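Alpha-glucosidase (Pseudoalteromonas sp. K8, PDB 5HQA) probably hydrolyses alpha-glucosidic linkages as a chloride-activated glycoside hydrolase of family 97, and binds acarbose beside a calcium ion. Local coordinates at residues Q594-D606 with R636-L648. Residues are numbered along the deposited sequence; the frame is centred on the assembly and turned at random. Where two conformers were deposited one is given.
Sequences QARTIEISLDFLD and RLVTASDKLTLKL
Strands 596-601 and 643-648 pair as a two-stranded antiparallel ribbon packed over the six-stranded sheet of the C-terminal domain, as in a beta-sandwich. Arg596, Ile598 and Ile600 form hydrogen-bonded pairs with Leu648, Leu646 and Leu644, each exchanging two backbone bonds; Leu646 N to Ile598 O is 2.7 Å. Past the last bridged pair, Leu602 N still donates to Asp642 O where the turns begin.

One face is apolar. Ile598 turns CG1 anti to its carbonyl carbon (chi1 -50°), and CD1 at the end of that branch lies 3.7 Å from Leu648 CD2, while Ile600 CG1 meets Leu646 CD1. Leu602 divides its methyls: CD2 rests 3.9 Å from Leu644 CG, and CD1 lies 3.7 Å from CB of Val638, at the end of the sheet's outer strand 631-638, the Leu602 and Val638 side chains crossing at about a right angle. The ribbon's apolar residues pack on Phe567, Val569, Ala589, Ile656 and Phe658 of the larger sheet. At the ribbon's other end, Arg596 forms a salt bridge with Asp592, a magnesium ligand.

The exposed face is polar. Glu599, bent at chi2 (-72°), lies alongside Thr645 and accepts its OG1 proton at OE1 over 2.6 Å, on the syn side of the carboxylate. A water bridges the same oxygen to Leu644 O and, weakly, to Lys643 NZ, which is 4.1 Å from OE1. Near the turns, another water links Ser601 OG with the carbonyls of Ala640 and Asp642.

Leucine and isoleucine branches thus bury one side of the ribbon against the sheet, while on the other a hydroxyl and a water grip one carboxylate oxygen, and the nearby lysine probably favours its negative charge.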
loop_
_atom_site.group_PDB
_atom_site.type_symbol
_atom_site.label_atom_id
_atom_site.label_comp_id
_atom_site.label_asym_id
_atom_site.label_seq_id
_atom_site.Cartn_x
_atom_site.Cartn_y
_atom_site.Cartn_z
ATOM N N GLN A 594 -5.755 -0.777 23.934
ATOM C CA GLN A 594 -6.360 0.024 24.991
ATOM C C GLN A 594 -7.717 0.564 24.555
ATOM O O GLN A 594 -7.882 1.009 23.414
ATOM C CB GLN A 594 -5.454 1.200 25.370
ATOM C CG GLN A 594 -4.124 0.809 25.995
ATOM C CD GLN A 594 -3.390 2.012 26.564
ATOM O OE1 GLN A 594 -3.926 3.125 26.604
ATOM N NE2 GLN A 594 -2.155 1.796 27.006
ATOM N N ALA A 595 -8.683 0.543 25.476
ATOM C CA ALA A 595 -9.897 1.331 25.283
ATOM C C ALA A 595 -9.533 2.813 25.287
ATOM O O ALA A 595 -8.682 3.253 26.065
ATOM C CB ALA A 595 -10.915 1.028 26.382
ATOM N N ARG A 596 -10.156 3.583 24.399
ATOM C CA ARG A 596 -9.800 4.990 24.227
ATOM C C ARG A 596 -11.052 5.823 24.010
ATOM O O ARG A 596 -11.973 5.404 23.305
ATOM C CB ARG A 596 -8.851 5.223 23.031
ATOM C CG ARG A 596 -7.433 4.744 23.255
ATOM C CD ARG A 596 -6.464 5.026 22.078
ATOM N NE ARG A 596 -5.281 4.193 22.288
ATOM C CZ ARG A 596 -4.275 4.534 23.082
ATOM N NH1 ARG A 596 -4.305 5.717 23.692
ATOM N NH2 ARG A 596 -3.239 3.711 23.266
ATOM N N THR A 597 -11.063 7.014 24.605
ATOM C CA THR A 597 -12.081 8.027 24.358
ATOM C C THR A 597 -11.474 9.116 23.486
ATOM O O THR A 597 -10.403 9.638 23.804
ATOM C CB THR A 597 -12.586 8.621 25.673
ATOM O OG1 THR A 597 -13.198 7.586 26.450
ATOM C CG2 THR A 597 -13.602 9.723 25.417
ATOM N N ILE A 598 -12.142 9.445 22.383
ATOM C CA ILE A 598 -11.637 10.432 21.436
ATOM C C ILE A 598 -12.728 11.463 21.176
ATOM O O ILE A 598 -13.834 11.105 20.757
ATOM C CB ILE A 598 -11.198 9.789 20.114
ATOM C CG1 ILE A 598 -10.281 8.597 20.379
ATOM C CG2 ILE A 598 -10.500 10.825 19.235
ATOM C CD1 ILE A 598 -10.171 7.682 19.195
ATOM N N GLU A 599 -12.414 12.737 21.395
ATOM C CA GLU A 599 -13.348 13.813 21.094
ATOM C C GLU A 599 -13.127 14.301 19.668
ATOM O O GLU A 599 -11.996 14.611 19.281
ATOM C CB GLU A 599 -13.173 14.969 22.076
ATOM C CG GLU A 599 -13.080 14.521 23.514
ATOM C CD GLU A 599 -14.406 14.024 24.063
ATOM O OE1 GLU A 599 -15.456 14.263 23.417
ATOM O OE2 GLU A 599 -14.395 13.394 25.145
ATOM N N ILE A 600 -14.207 14.387 18.896
ATOM C CA ILE A 600 -14.142 14.690 17.473
ATOM C C ILE A 600 -15.102 15.834 17.168
ATOM O O ILE A 600 -16.280 15.779 17.535
ATOM C CB ILE A 600 -14.487 13.446 16.627
ATOM C CG1 ILE A 600 -13.354 12.421 16.718
ATOM C CG2 ILE A 600 -14.760 13.818 15.179
ATOM C CD1 ILE A 600 -12.023 12.945 16.229
ATOM N N SER A 601 -14.603 16.868 16.501
ATOM C CA SER A 601 -15.483 17.876 15.929
ATOM C C SER A 601 -16.043 17.377 14.604
ATOM O O SER A 601 -15.330 16.769 13.800
ATOM C CB SER A 601 -14.733 19.189 15.704
ATOM O OG SER A 601 -15.526 20.070 14.929
ATOM N N LEU A 602 -17.328 17.635 14.372
ATOM C CA LEU A 602 -17.945 17.291 13.098
ATOM C C LEU A 602 -17.847 18.421 12.085
ATOM O O LEU A 602 -18.616 18.439 11.118
ATOM C CB LEU A 602 -19.411 16.888 13.304
ATOM C CG LEU A 602 -19.634 15.648 14.180
ATOM C CD1 LEU A 602 -21.114 15.270 14.221
ATOM C CD2 LEU A 602 -18.789 14.469 13.698
ATOM N N ASP A 603 -16.913 19.358 12.272
ATOM C CA ASP A 603 -16.901 20.500 11.363
ATOM C C ASP A 603 -16.360 20.161 9.974
ATOM O O ASP A 603 -16.325 21.050 9.116
ATOM C CB ASP A 603 -16.132 21.677 11.980
ATOM C CG ASP A 603 -14.660 21.375 12.249
ATOM O OD1 ASP A 603 -14.109 20.377 11.739
ATOM O OD2 ASP A 603 -14.039 22.173 12.982
ATOM N N PHE A 604 -15.964 18.912 9.709
ATOM C CA PHE A 604 -15.701 18.520 8.328
ATOM C C PHE A 604 -16.979 18.434 7.502
ATOM O O PHE A 604 -16.914 18.518 6.271
ATOM C CB PHE A 604 -14.949 17.182 8.273
ATOM C CG PHE A 604 -15.641 16.059 8.988
ATOM C CD1 PHE A 604 -16.597 15.287 8.341
ATOM C CD2 PHE A 604 -15.327 15.762 10.312
ATOM C CE1 PHE A 604 -17.240 14.241 9.001
ATOM C CE2 PHE A 604 -15.968 14.721 10.981
ATOM C CZ PHE A 604 -16.923 13.953 10.320
ATOM N N LEU A 605 -18.137 18.278 8.144
ATOM C CA LEU A 605 -19.387 18.194 7.405
ATOM C C LEU A 605 -19.656 19.501 6.665
ATOM O O LEU A 605 -19.293 20.586 7.126
ATOM C CB LEU A 605 -20.547 17.886 8.353
ATOM C CG LEU A 605 -20.491 16.540 9.067
ATOM C CD1 LEU A 605 -21.643 16.433 10.067
ATOM C CD2 LEU A 605 -20.543 15.424 8.045
ATOM N N ASP A 606 -20.303 19.384 5.503
ATOM C CA ASP A 606 -20.628 20.555 4.695
ATOM C C ASP A 606 -21.460 21.546 5.496
ATOM O O ASP A 606 -22.450 21.176 6.135
ATOM C CB ASP A 606 -21.383 20.136 3.436
ATOM C CG ASP A 606 -20.617 19.120 2.620
ATOM O OD1 ASP A 606 -20.644 17.925 2.981
ATOM O OD2 ASP A 606 -19.974 19.522 1.628
ATOM N N ARG A 636 -28.704 9.609 14.650
ATOM C CA ARG A 636 -28.615 10.885 15.349
ATOM C C ARG A 636 -28.488 12.009 14.330
ATOM O O ARG A 636 -27.601 11.963 13.475
ATOM C CB ARG A 636 -27.410 10.874 16.298
ATOM C CG ARG A 636 -27.167 12.150 17.076
ATOM C CD ARG A 636 -25.850 12.057 17.845
ATOM N NE ARG A 636 -25.845 10.938 18.781
ATOM C CZ ARG A 636 -24.771 10.518 19.446
ATOM N NH1 ARG A 636 -23.602 11.122 19.278
ATOM N NH2 ARG A 636 -24.863 9.491 20.278
ATOM N N LEU A 637 -29.363 13.012 14.422
ATOM C CA LEU A 637 -29.267 14.168 13.532
ATOM C C LEU A 637 -28.112 15.056 13.977
ATOM O O LEU A 637 -27.987 15.366 15.165
ATOM C CB LEU A 637 -30.570 14.967 13.529
ATOM C CG LEU A 637 -31.803 14.250 12.975
ATOM C CD1 LEU A 637 -33.031 15.123 13.123
ATOM C CD2 LEU A 637 -31.593 13.885 11.520
ATOM N N VAL A 638 -27.256 15.453 13.029
ATOM C CA VAL A 638 -26.086 16.274 13.327
ATOM C C VAL A 638 -25.840 17.267 12.198
ATOM O O VAL A 638 -26.303 17.094 11.068
ATOM C CB VAL A 638 -24.798 15.442 13.542
ATOM C CG1 VAL A 638 -24.911 14.541 14.766
ATOM C CG2 VAL A 638 -24.463 14.632 12.280
ATOM N N THR A 639 -25.082 18.314 12.525
ATOM C CA THR A 639 -24.570 19.275 11.557
ATOM C C THR A 639 -23.106 19.542 11.874
ATOM O O THR A 639 -22.550 19.023 12.849
ATOM C CB THR A 639 -25.338 20.599 11.576
ATOM O OG1 THR A 639 -25.076 21.272 12.813
ATOM C CG2 THR A 639 -26.841 20.370 11.416
ATOM N N ALA A 640 -22.490 20.384 11.047
ATOM C CA ALA A 640 -21.078 20.714 11.195
ATOM C C ALA A 640 -20.753 21.356 12.541
ATOM O O ALA A 640 -19.588 21.354 12.948
ATOM C CB ALA A 640 -20.649 21.646 10.062
ATOM N N SER A 641 -21.732 21.916 13.241
ATOM C CA SER A 641 -21.434 22.541 14.522
ATOM C C SER A 641 -21.451 21.553 15.683
ATOM O O SER A 641 -21.152 21.945 16.816
ATOM C CB SER A 641 -22.413 23.686 14.793
ATOM O OG SER A 641 -23.729 23.189 14.903
ATOM N N ASP A 642 -21.768 20.286 15.435
ATOM C CA ASP A 642 -21.843 19.301 16.501
ATOM C C ASP A 642 -20.489 18.648 16.750
ATOM O O ASP A 642 -19.528 18.823 15.997
ATOM C CB ASP A 642 -22.879 18.229 16.170
ATOM C CG ASP A 642 -24.295 18.742 16.298
ATOM O OD1 ASP A 642 -24.599 19.366 17.334
ATOM O OD2 ASP A 642 -25.094 18.546 15.361
ATOM N N LYS A 643 -20.431 17.868 17.824
ATOM C CA LYS A 643 -19.239 17.106 18.155
ATOM C C LYS A 643 -19.649 15.696 18.556
ATOM O O LYS A 643 -20.813 15.429 18.874
ATOM C CB LYS A 643 -18.429 17.780 19.275
ATOM C CG LYS A 643 -19.183 17.946 20.579
ATOM C CD LYS A 643 -18.264 18.429 21.703
ATOM C CE LYS A 643 -18.910 18.261 23.091
ATOM N NZ LYS A 643 -18.124 17.352 24.001
ATOM N N LEU A 644 -18.674 14.788 18.519
ATOM C CA LEU A 644 -18.864 13.397 18.907
ATOM C C LEU A 644 -17.806 12.996 19.912
ATOM O O LEU A 644 -16.649 13.407 19.800
ATOM C CB LEU A 644 -18.752 12.438 17.726
ATOM C CG LEU A 644 -19.911 12.359 16.759
ATOM C CD1 LEU A 644 -19.685 11.165 15.895
ATOM C CD2 LEU A 644 -21.189 12.219 17.537
ATOM N N THR A 645 -18.200 12.173 20.871
ATOM C CA THR A 645 -17.261 11.484 21.741
ATOM C C THR A 645 -17.218 10.032 21.294
ATOM O O THR A 645 -18.212 9.308 21.426
ATOM C CB THR A 645 -17.678 11.592 23.202
ATOM O OG1 THR A 645 -17.731 12.970 23.575
ATOM C CG2 THR A 645 -16.677 10.868 24.085
ATOM N N LEU A 646 -16.085 9.617 20.735
ATOM C CA LEU A 646 -15.885 8.217 20.389
ATOM C C LEU A 646 -15.423 7.454 21.622
ATOM O O LEU A 646 -14.466 7.858 22.286
ATOM C CB LEU A 646 -14.852 8.086 19.269
ATOM C CG LEU A 646 -15.197 8.834 17.982
ATOM C CD1 LEU A 646 -14.051 8.740 16.987
ATOM C CD2 LEU A 646 -16.486 8.285 17.390
ATOM N N LYS A 647 -16.109 6.360 21.936
ATOM C CA LYS A 647 -15.725 5.481 23.038
ATOM C C LYS A 647 -15.387 4.132 22.423
ATOM O O LYS A 647 -16.278 3.335 22.107
ATOM C CB LYS A 647 -16.825 5.370 24.079
ATOM C CG LYS A 647 -17.238 6.710 24.623
ATOM C CD LYS A 647 -17.068 6.786 26.123
ATOM C CE LYS A 647 -17.906 7.937 26.661
ATOM N NZ LYS A 647 -18.221 7.810 28.116
ATOM N N LEU A 648 -14.095 3.884 22.253
ATOM C CA LEU A 648 -13.598 2.689 21.593
ATOM C C LEU A 648 -13.263 1.640 22.648
ATOM O O LEU A 648 -12.542 1.933 23.608
ATOM C CB LEU A 648 -12.363 3.026 20.750
ATOM C CG LEU A 648 -12.553 3.573 19.324
ATOM C CD1 LEU A 648 -13.713 4.542 19.205
ATOM C CD2 LEU A 648 -11.281 4.212 18.790
HETATM O O HOH W 1 -16.246 15.879 21.632
HETATM O O HOH W 2 -18.075 21.169 15.483
HETATM O O HOH W 3 -23.710 21.033 8.483
#